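Local coordinates for protein putative alpha-galactosidase (Bacteroides fragilis, PDB 4NZJ) that probably hydrolyses terminal, non-reducing alpha-D-galactose residues from alpha-galactosides, as a member of glycoside hydrolase family 27, at residues A[341-346]-A[464-469]; A[399-404]-A[425-430]. All blocks are in the same frame, centred on the assembly; numbering follows the deposited sequence.

Interaction 1 joins two domains: the start of helix 341-353 of the catalytic (beta/alpha)8 barrel lies against the turn leading into strand 468-473 of the C-terminal beta sandwich. Interaction 2 lies wholly inside that sandwich, where strand 401-407 of the six-stranded sheet faces strand 425-430 of the two-stranded sheet. The two contacts share the larger sheet, in which strand 413-419 runs between strands 401-407 and 468-473. Their centres are 14 Å apart and their nearest atoms about 5 Å, without touching. In sequence, interaction 2 is nested within the loop that interaction 1 closes. Interaction 1 is thus part of the interface between sandwich and barrel, and interaction 2 part of the sandwich interior.

Interaction 1 (A[341-346]-A[464-469]); sequences QEQYKS and APYQCK
Y466 lays one face of its ring against the side chain of Q343, while its backbone carbonyl is taken by S346. The Q343 amide nitrogen NE2 sits 3.2 Å above the plane of the Y466 ring, over its centre, and the amide is tilted 55° from that plane. Both side chains run the same way, and Q343 CG packs against the root of the ring, 3.6 Å from Y466 CG. A long, flat-ended glutamine suits this place: its CG meets the root of the ring and its amide nitrogen reaches the ring centre, while OE1 is held by the backbone N of T340.

E342 lies one residue earlier on the helix. Its CG is anti to the backbone N (chi1 -163°), and the bend at chi2 carries the carboxylate across the Q467 chain, with E342 CD 3.8 Å from Q467 CG. The segment 464-467 is a type II beta turn with Y466 in its third position, and this turn of the C-terminal beta sandwich docks on the first two turns of helix 341-353 from the catalytic barrel. Q467 in turn braces the loop, its OE1 receiving A464 N on an in-plane lone pair at 2.9 Å.

S346 OG donates to Y466 O in a short bond of 2.5 Å, lying in the carbonyl plane. A small hydroxyl fits here because C468 CB is only 3.4 Å from S346 OG. One water donates to E342 OE2 at 2.6 Å and to S346 OG, and accepts from C468 N, tying helix to strand; a second water also donates to E342 OE2.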
ATOM      1  N   GLN A 341      13.997 -12.502  10.360  1.00 23.97           N
ATOM      2  CA  GLN A 341      13.419 -11.239  10.827  0.50 22.72           C
ATOM      3  C   GLN A 341      14.080 -10.057  10.121  1.00 21.18           C
ATOM      4  O   GLN A 341      13.399  -9.140   9.665  1.00 19.95           O
ATOM      5  CB  GLN A 341      13.573 -11.111  12.352  0.50 23.93           C
ATOM      6  CG  GLN A 341      13.171  -9.765  12.955  0.50 24.64           C
ATOM      7  CD  GLN A 341      11.667  -9.562  13.057  0.50 24.96           C
ATOM      8  OE1 GLN A 341      10.880 -10.505  12.934  0.50 24.23           O
ATOM      9  NE2 GLN A 341      11.259  -8.319  13.301  0.50 24.70           N
ATOM     10  N   GLU A 342      15.404 -10.078  10.038  1.00 21.50           N
ATOM     11  CA  GLU A 342      16.122  -8.991   9.378  1.00 20.78           C
ATOM     12  C   GLU A 342      15.765  -8.906   7.898  1.00 18.92           C
ATOM     13  O   GLU A 342      15.609  -7.810   7.357  1.00 17.58           O
ATOM     14  CB  GLU A 342      17.634  -9.147   9.538  1.00 22.25           C
ATOM     15  CG  GLU A 342      18.399  -7.863   9.237  1.00 23.60           C
ATOM     16  CD  GLU A 342      18.215  -6.821  10.333  1.00 25.80           C
ATOM     17  OE1 GLU A 342      18.935  -6.908  11.350  1.00 30.99           O
ATOM     18  OE2 GLU A 342      17.359  -5.919  10.183  1.00 26.65           O
ATOM     19  N   GLN A 343      15.608 -10.059   7.252  1.00 18.34           N
ATOM     20  CA  GLN A 343      15.209 -10.080   5.844  1.00 18.21           C
ATOM     21  C   GLN A 343      13.821  -9.471   5.656  1.00 17.94           C
ATOM     22  O   GLN A 343      13.607  -8.662   4.767  1.00 17.78           O
ATOM     23  CB  GLN A 343      15.258 -11.502   5.299  1.00 19.24           C
ATOM     24  CG  GLN A 343      16.670 -11.956   5.000  1.00 20.06           C
ATOM     25  CD  GLN A 343      16.772 -13.422   4.672  1.00 21.06           C
ATOM     26  OE1 GLN A 343      15.871 -14.206   4.969  1.00 23.12           O
ATOM     27  NE2 GLN A 343      17.897 -13.813   4.083  1.00 21.97           N
ATOM     28  N   TYR A 344      12.881  -9.850   6.516  1.00 16.93           N
ATOM     29  CA  TYR A 344      11.557  -9.238   6.492  1.00 16.57           C
ATOM     30  C   TYR A 344      11.594  -7.719   6.719  1.00 16.34           C
ATOM     31  O   TYR A 344      10.874  -6.978   6.069  1.00 16.20           O
ATOM     32  CB  TYR A 344      10.634  -9.886   7.523  1.00 17.10           C
ATOM     33  CG  TYR A 344      10.149 -11.272   7.161  1.00 18.53           C
ATOM     34  CD1 TYR A 344       9.719 -11.580   5.868  1.00 19.21           C
ATOM     35  CD2 TYR A 344      10.081 -12.268   8.128  1.00 20.74           C
ATOM     36  CE1 TYR A 344       9.253 -12.849   5.555  1.00 20.16           C
ATOM     37  CE2 TYR A 344       9.619 -13.537   7.821  1.00 22.20           C
ATOM     38  CZ  TYR A 344       9.204 -13.822   6.535  1.00 22.22           C
ATOM     39  OH  TYR A 344       8.752 -15.088   6.242  1.00 24.27           O
ATOM     40  N   LYS A 345      12.433  -7.267   7.642  1.00 16.94           N
ATOM     41  CA  LYS A 345      12.582  -5.835   7.903  1.00 17.82           C
ATOM     42  C   LYS A 345      13.111  -5.098   6.666  1.00 16.85           C
ATOM     43  O   LYS A 345      12.625  -4.021   6.321  1.00 17.24           O
ATOM     44  CB  LYS A 345      13.498  -5.609   9.112  1.00 19.89           C
ATOM     45  CG  LYS A 345      13.851  -4.159   9.414  1.00 23.86           C
ATOM     46  CD  LYS A 345      12.657  -3.333   9.851  1.00 27.79           C
ATOM     47  CE  LYS A 345      13.035  -1.873  10.080  1.00 30.84           C
ATOM     48  NZ  LYS A 345      14.069  -1.700  11.132  1.00 33.04           N
ATOM     49  N   SER A 346      14.103  -5.672   5.994  1.00 17.71           N
ATOM     50  CA  SER A 346      14.648  -5.034   4.791  1.00 16.92           C
ATOM     51  C   SER A 346      13.628  -5.012   3.648  1.00 17.05           C
ATOM     52  O   SER A 346      13.523  -4.036   2.914  1.00 17.65           O
ATOM     53  CB  SER A 346      15.926  -5.743   4.350  1.00 17.47           C
ATOM     54  OG  SER A 346      16.930  -5.566   5.327  1.00 18.78           O
ATOM     55  N   ALA A 464      24.399  -5.603   9.642  1.00 22.64           N
ATOM     56  CA  ALA A 464      24.349  -7.044   9.866  1.00 22.89           C
ATOM     57  C   ALA A 464      23.973  -7.720   8.545  1.00 21.70           C
ATOM     58  O   ALA A 464      23.558  -7.040   7.599  1.00 20.83           O
ATOM     59  CB  ALA A 464      23.322  -7.374  10.935  1.00 23.47           C
ATOM     60  N   PRO A 465      24.112  -9.058   8.475  1.00 22.48           N
ATOM     61  CA  PRO A 465      23.660  -9.744   7.266  1.00 22.36           C
ATOM     62  C   PRO A 465      22.219  -9.372   6.918  1.00 21.12           C
ATOM     63  O   PRO A 465      21.362  -9.307   7.806  1.00 20.75           O
ATOM     64  CB  PRO A 465      23.780 -11.224   7.642  1.00 23.24           C
ATOM     65  CG  PRO A 465      24.861 -11.259   8.680  1.00 24.38           C
ATOM     66  CD  PRO A 465      24.647 -10.001   9.471  1.00 24.30           C
ATOM     67  N   TYR A 466      21.974  -9.078   5.643  1.00 20.58           N
ATOM     68  CA  TYR A 466      20.634  -8.790   5.142  1.00 19.53           C
ATOM     69  C   TYR A 466      20.018  -7.482   5.638  1.00 18.99           C
ATOM     70  O   TYR A 466      18.873  -7.201   5.319  1.00 20.44           O
ATOM     71  CB  TYR A 466      19.677  -9.946   5.472  1.00 20.05           C
ATOM     72  CG  TYR A 466      20.251 -11.293   5.147  1.00 22.07           C
ATOM     73  CD1 TYR A 466      20.735 -11.564   3.877  1.00 23.42           C
ATOM     74  CD2 TYR A 466      20.327 -12.299   6.109  1.00 24.24           C
ATOM     75  CE1 TYR A 466      21.280 -12.795   3.569  1.00 25.45           C
ATOM     76  CE2 TYR A 466      20.867 -13.539   5.803  1.00 26.89           C
ATOM     77  CZ  TYR A 466      21.336 -13.775   4.528  1.00 27.34           C
ATOM     78  OH  TYR A 466      21.873 -14.989   4.196  1.00 32.91           O
ATOM     79  N   GLN A 467      20.768  -6.674   6.388  1.00 18.58           N
ATOM     80  CA  GLN A 467      20.195  -5.510   7.051  1.00 18.61           C
ATOM     81  C   GLN A 467      20.119  -4.284   6.139  1.00 19.64           C
ATOM     82  O   GLN A 467      21.008  -4.034   5.318  1.00 20.26           O
ATOM     83  CB  GLN A 467      20.994  -5.147   8.308  1.00 20.11           C
ATOM     84  CG  GLN A 467      20.392  -3.973   9.080  1.00 20.65           C
ATOM     85  CD  GLN A 467      21.045  -3.750  10.426  1.00 23.49           C
ATOM     86  OE1 GLN A 467      22.228  -4.021  10.610  1.00 22.61           O
ATOM     87  NE2 GLN A 467      20.269  -3.242  11.381  1.00 26.36           N
ATOM     88  N   CYS A 468      19.058  -3.508   6.329  1.00 18.94           N
ATOM     89  CA  CYS A 468      18.873  -2.240   5.659  1.00 20.15           C
ATOM     90  C   CYS A 468      18.749  -1.159   6.723  1.00 21.21           C
ATOM     91  O   CYS A 468      17.861  -1.237   7.579  1.00 21.49           O
ATOM     92  CB  CYS A 468      17.612  -2.288   4.813  1.00 19.97           C
ATOM     93  SG  CYS A 468      17.315  -0.797   3.848  1.00 22.23           S
ATOM     94  N   LYS A 469      19.664  -0.193   6.710  1.00 21.97           N
ATOM     95  CA  LYS A 469      19.554   0.977   7.575  1.00 21.55           C
ATOM     96  C   LYS A 469      19.205   2.188   6.735  1.00 22.03           C
ATOM     97  O   LYS A 469      19.727   2.361   5.626  1.00 21.60           O
ATOM     98  CB  LYS A 469      20.838   1.223   8.361  1.00 23.11           C
ATOM     99  CG  LYS A 469      21.027   0.256   9.516  1.00 24.90           C
ATOM    100  CD  LYS A 469      22.288   0.557  10.304  1.00 25.47           C
ATOM    101  CE  LYS A 469      22.421  -0.376  11.493  1.00 27.99           C
ATOM    102  NZ  LYS A 469      23.625  -0.083  12.306  1.00 29.09           N
TER
HETATM  103  O   HOH W   1      16.860  -4.564   7.962  1.00 20.26           O
HETATM  104  O   HOH W   2      17.050  -3.966  12.046  1.00 47.53           O
HETATM  105  O   HOH W   3      17.316  -2.191  10.118  1.00 33.53           O

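Interaction 2 (A[399-404]-A[425-430])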
ATOM      1  N   ASP A 399      28.842  -4.981  -5.136  1.00 24.77           N
ATOM      2  CA  ASP A 399      28.948  -6.432  -5.012  1.00 25.88           C
ATOM      3  C   ASP A 399      28.107  -6.968  -3.850  1.00 25.83           C
ATOM      4  O   ASP A 399      27.430  -7.981  -3.998  1.00 26.49           O
ATOM      5  CB  ASP A 399      30.412  -6.860  -4.850  1.00 28.27           C
ATOM      6  CG  ASP A 399      31.239  -6.665  -6.127  1.00 31.90           C
ATOM      7  OD1 ASP A 399      30.665  -6.412  -7.205  1.00 32.57           O
ATOM      8  OD2 ASP A 399      32.479  -6.778  -6.048  1.00 36.16           O
ATOM      9  N   HIS A 400      28.116  -6.271  -2.716  1.00 25.30           N
ATOM     10  CA  HIS A 400      27.440  -6.761  -1.511  1.00 25.86           C
ATOM     11  C   HIS A 400      26.260  -5.919  -1.038  1.00 23.40           C
ATOM     12  O   HIS A 400      25.419  -6.416  -0.286  1.00 25.51           O
ATOM     13  CB  HIS A 400      28.450  -6.886  -0.371  1.00 28.48           C
ATOM     14  CG  HIS A 400      29.647  -7.713  -0.718  1.00 32.86           C
ATOM     15  ND1 HIS A 400      29.567  -9.066  -0.966  1.00 37.33           N
ATOM     16  CD2 HIS A 400      30.952  -7.379  -0.862  1.00 35.15           C
ATOM     17  CE1 HIS A 400      30.772  -9.532  -1.247  1.00 36.91           C
ATOM     18  NE2 HIS A 400      31.630  -8.529  -1.191  1.00 37.29           N
ATOM     19  N   TYR A 401      26.189  -4.658  -1.465  1.00 20.45           N
ATOM     20  CA  TYR A 401      25.164  -3.755  -0.958  1.00 19.84           C
ATOM     21  C   TYR A 401      24.612  -2.788  -2.003  1.00 19.11           C
ATOM     22  O   TYR A 401      25.277  -2.471  -3.000  1.00 19.60           O
ATOM     23  CB  TYR A 401      25.689  -2.982   0.265  1.00 21.01           C
ATOM     24  CG  TYR A 401      26.814  -2.006  -0.014  1.00 22.09           C
ATOM     25  CD1 TYR A 401      26.549  -0.720  -0.482  1.00 22.88           C
ATOM     26  CD2 TYR A 401      28.138  -2.350   0.228  1.00 24.31           C
ATOM     27  CE1 TYR A 401      27.569   0.180  -0.725  1.00 26.36           C
ATOM     28  CE2 TYR A 401      29.166  -1.453  -0.012  1.00 27.01           C
ATOM     29  CZ  TYR A 401      28.876  -0.193  -0.488  1.00 26.98           C
ATOM     30  OH  TYR A 401      29.889   0.705  -0.725  1.00 32.33           O
ATOM     31  N   ASP A 402      23.391  -2.329  -1.743  1.00 19.21           N
ATOM     32  CA  ASP A 402      22.737  -1.306  -2.534  1.00 18.89           C
ATOM     33  C   ASP A 402      22.701  -0.001  -1.748  1.00 19.53           C
ATOM     34  O   ASP A 402      22.609  -0.013  -0.512  1.00 19.90           O
ATOM     35  CB  ASP A 402      21.262  -1.610  -2.775  1.00 18.89           C
ATOM     36  CG  ASP A 402      21.009  -2.842  -3.604  1.00 20.07           C
ATOM     37  OD1 ASP A 402      21.937  -3.351  -4.259  1.00 20.83           O
ATOM     38  OD2 ASP A 402      19.828  -3.264  -3.597  1.00 20.97           O
ATOM     39  N   ILE A 403      22.721   1.108  -2.478  1.00 18.87           N
ATOM     40  CA  ILE A 403      22.345   2.414  -1.945  0.50 19.25           C
ATOM     41  C   ILE A 403      21.129   2.889  -2.730  1.00 19.22           C
ATOM     42  O   ILE A 403      21.222   3.084  -3.943  1.00 19.00           O
ATOM     43  CB  ILE A 403      23.468   3.457  -2.116  0.50 21.11           C
ATOM     44  CG1 ILE A 403      24.737   3.012  -1.388  0.50 22.21           C
ATOM     45  CG2 ILE A 403      23.018   4.817  -1.595  0.50 21.92           C
ATOM     46  CD1 ILE A 403      24.546   2.795   0.094  0.50 22.41           C
ATOM     47  N   TRP A 404      19.999   3.049  -2.046  1.00 17.88           N
ATOM     48  CA  TRP A 404      18.768   3.548  -2.654  1.00 17.80           C
ATOM     49  C   TRP A 404      18.522   4.959  -2.149  1.00 19.89           C
ATOM     50  O   TRP A 404      18.764   5.247  -0.979  1.00 19.14           O
ATOM     51  CB  TRP A 404      17.582   2.675  -2.270  1.00 17.94           C
ATOM     52  CG  TRP A 404      17.604   1.280  -2.794  1.00 17.85           C
ATOM     53  CD1 TRP A 404      18.362   0.242  -2.338  1.00 17.63           C
ATOM     54  CD2 TRP A 404      16.782   0.750  -3.838  1.00 17.38           C
ATOM     55  NE1 TRP A 404      18.082  -0.900  -3.055  1.00 17.84           N
ATOM     56  CE2 TRP A 404      17.110  -0.616  -3.976  1.00 17.56           C
ATOM     57  CE3 TRP A 404      15.809   1.300  -4.677  1.00 17.86           C
ATOM     58  CZ2 TRP A 404      16.499  -1.443  -4.925  1.00 17.92           C
ATOM     59  CZ3 TRP A 404      15.196   0.475  -5.621  1.00 18.00           C
ATOM     60  CH2 TRP A 404      15.547  -0.880  -5.734  1.00 16.68           C
ATOM     61  N   GLN A 425      28.590  -6.101   6.605  1.00 25.04           N
ATOM     62  CA  GLN A 425      29.256  -5.203   5.679  1.00 26.73           C
ATOM     63  C   GLN A 425      29.230  -3.798   6.254  1.00 27.36           C
ATOM     64  O   GLN A 425      28.286  -3.421   6.958  1.00 26.18           O
ATOM     65  CB  GLN A 425      28.542  -5.216   4.326  1.00 26.67           C
ATOM     66  CG  GLN A 425      28.515  -6.574   3.629  1.00 28.50           C
ATOM     67  CD  GLN A 425      29.881  -7.038   3.159  1.00 31.82           C
ATOM     68  OE1 GLN A 425      30.706  -6.235   2.726  1.00 33.48           O
ATOM     69  NE2 GLN A 425      30.126  -8.343   3.236  1.00 33.43           N
ATOM     70  N   THR A 426      30.270  -3.031   5.951  1.00 28.36           N
ATOM     71  CA  THR A 426      30.357  -1.638   6.355  1.00 31.43           C
ATOM     72  C   THR A 426      30.247  -0.771   5.109  1.00 31.57           C
ATOM     73  O   THR A 426      30.926  -1.017   4.113  1.00 32.87           O
ATOM     74  CB  THR A 426      31.679  -1.348   7.087  1.00 35.10           C
ATOM     75  OG1 THR A 426      31.760  -2.160   8.265  1.00 36.80           O
ATOM     76  CG2 THR A 426      31.778   0.130   7.481  1.00 35.76           C
ATOM     77  N   VAL A 427      29.372   0.225   5.165  1.00 29.22           N
ATOM     78  CA  VAL A 427      29.240   1.211   4.102  1.00 30.41           C
ATOM     79  C   VAL A 427      29.673   2.566   4.651  1.00 31.21           C
ATOM     80  O   VAL A 427      29.191   2.996   5.698  1.00 30.17           O
ATOM     81  CB  VAL A 427      27.787   1.297   3.599  1.00 30.91           C
ATOM     82  CG1 VAL A 427      27.652   2.346   2.500  1.00 31.58           C
ATOM     83  CG2 VAL A 427      27.317  -0.068   3.107  1.00 31.82           C
ATOM     84  N   ILE A 428      30.589   3.228   3.953  1.00 31.52           N
ATOM     85  CA  ILE A 428      31.024   4.571   4.336  1.00 33.75           C
ATOM     86  C   ILE A 428      30.356   5.577   3.407  1.00 33.02           C
ATOM     87  O   ILE A 428      30.725   5.696   2.241  1.00 36.74           O
ATOM     88  CB  ILE A 428      32.556   4.730   4.272  1.00 37.33           C
ATOM     89  CG1 ILE A 428      33.241   3.663   5.135  1.00 38.62           C
ATOM     90  CG2 ILE A 428      32.960   6.126   4.739  1.00 38.58           C
ATOM     91  CD1 ILE A 428      34.742   3.598   4.966  1.00 41.22           C
ATOM     92  N   LEU A 429      29.354   6.280   3.920  1.00 29.74           N
ATOM     93  CA  LEU A 429      28.716   7.344   3.162  1.00 28.92           C
ATOM     94  C   LEU A 429      29.567   8.599   3.300  1.00 29.92           C
ATOM     95  O   LEU A 429      29.983   8.955   4.401  1.00 30.55           O
ATOM     96  CB  LEU A 429      27.291   7.602   3.663  1.00 28.38           C
ATOM     97  CG  LEU A 429      26.295   6.448   3.538  1.00 26.32           C
ATOM     98  CD1 LEU A 429      24.971   6.822   4.191  1.00 26.30           C
ATOM     99  CD2 LEU A 429      26.089   6.081   2.077  1.00 26.39           C
ATOM    100  N   ASN A 430      29.861   9.241   2.177  1.00 29.39           N
ATOM    101  CA  ASN A 430      30.576  10.513   2.181  1.00 32.23           C
ATOM    102  C   ASN A 430      29.990  11.440   1.118  1.00 30.74           C
ATOM    103  O   ASN A 430      29.037  11.070   0.437  1.00 28.49           O
ATOM    104  CB  ASN A 430      32.082  10.293   2.001  1.00 34.53           C
ATOM    105  CG  ASN A 430      32.427   9.585   0.702  1.00 36.78           C
ATOM    106  OD1 ASN A 430      31.993   9.991  -0.373  1.00 36.96           O
ATOM    107  ND2 ASN A 430      33.229   8.532   0.796  1.00 39.89           N
TER
HETATM  108  O   HOH W   4      31.187   2.246   1.172  1.00 42.72           O
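V427 points into the space between two sheets, giving CG2 to the Y401 ring and sharing CG1 between the ring rim and I403. From CB its two branches part: CG1 lies anti to the backbone N (chi1 179°), and CG2 lies beside that nitrogen. CG2 stands over the middle of the Y401 ring in a CH-pi contact, 3.5 Å from the ring centroid and 5° off its normal. CG1 leans toward the rim, 3.9 Å from Y401 CE1, and in one of two I403 conformers meets I403 CD1 tip to tip at 4.0 Å. A beta-branched valine suits the site, since one short side chain serves both neighbours.

This is the interior of the C-terminal beta sandwich: strands 401-404 and 425-430 belong to facing sheets, their axes 9.4 Å apart and inclined by 34°. Deeper along the strands, the same I403 conformer and L429 pass in opposite directions, with C417 of strand 413-419 beside both.

Toward the exposed end, the Q425 amide, roughly parallel to the H400 ring, brings OE1 to 3.8 Å from H400 CD2. At the far end of its ring, Y401 OH reaches a water at 2.8 Å, which accepts from I428 N; tyrosine thus offers V427 a greasy face and this water a polar tip.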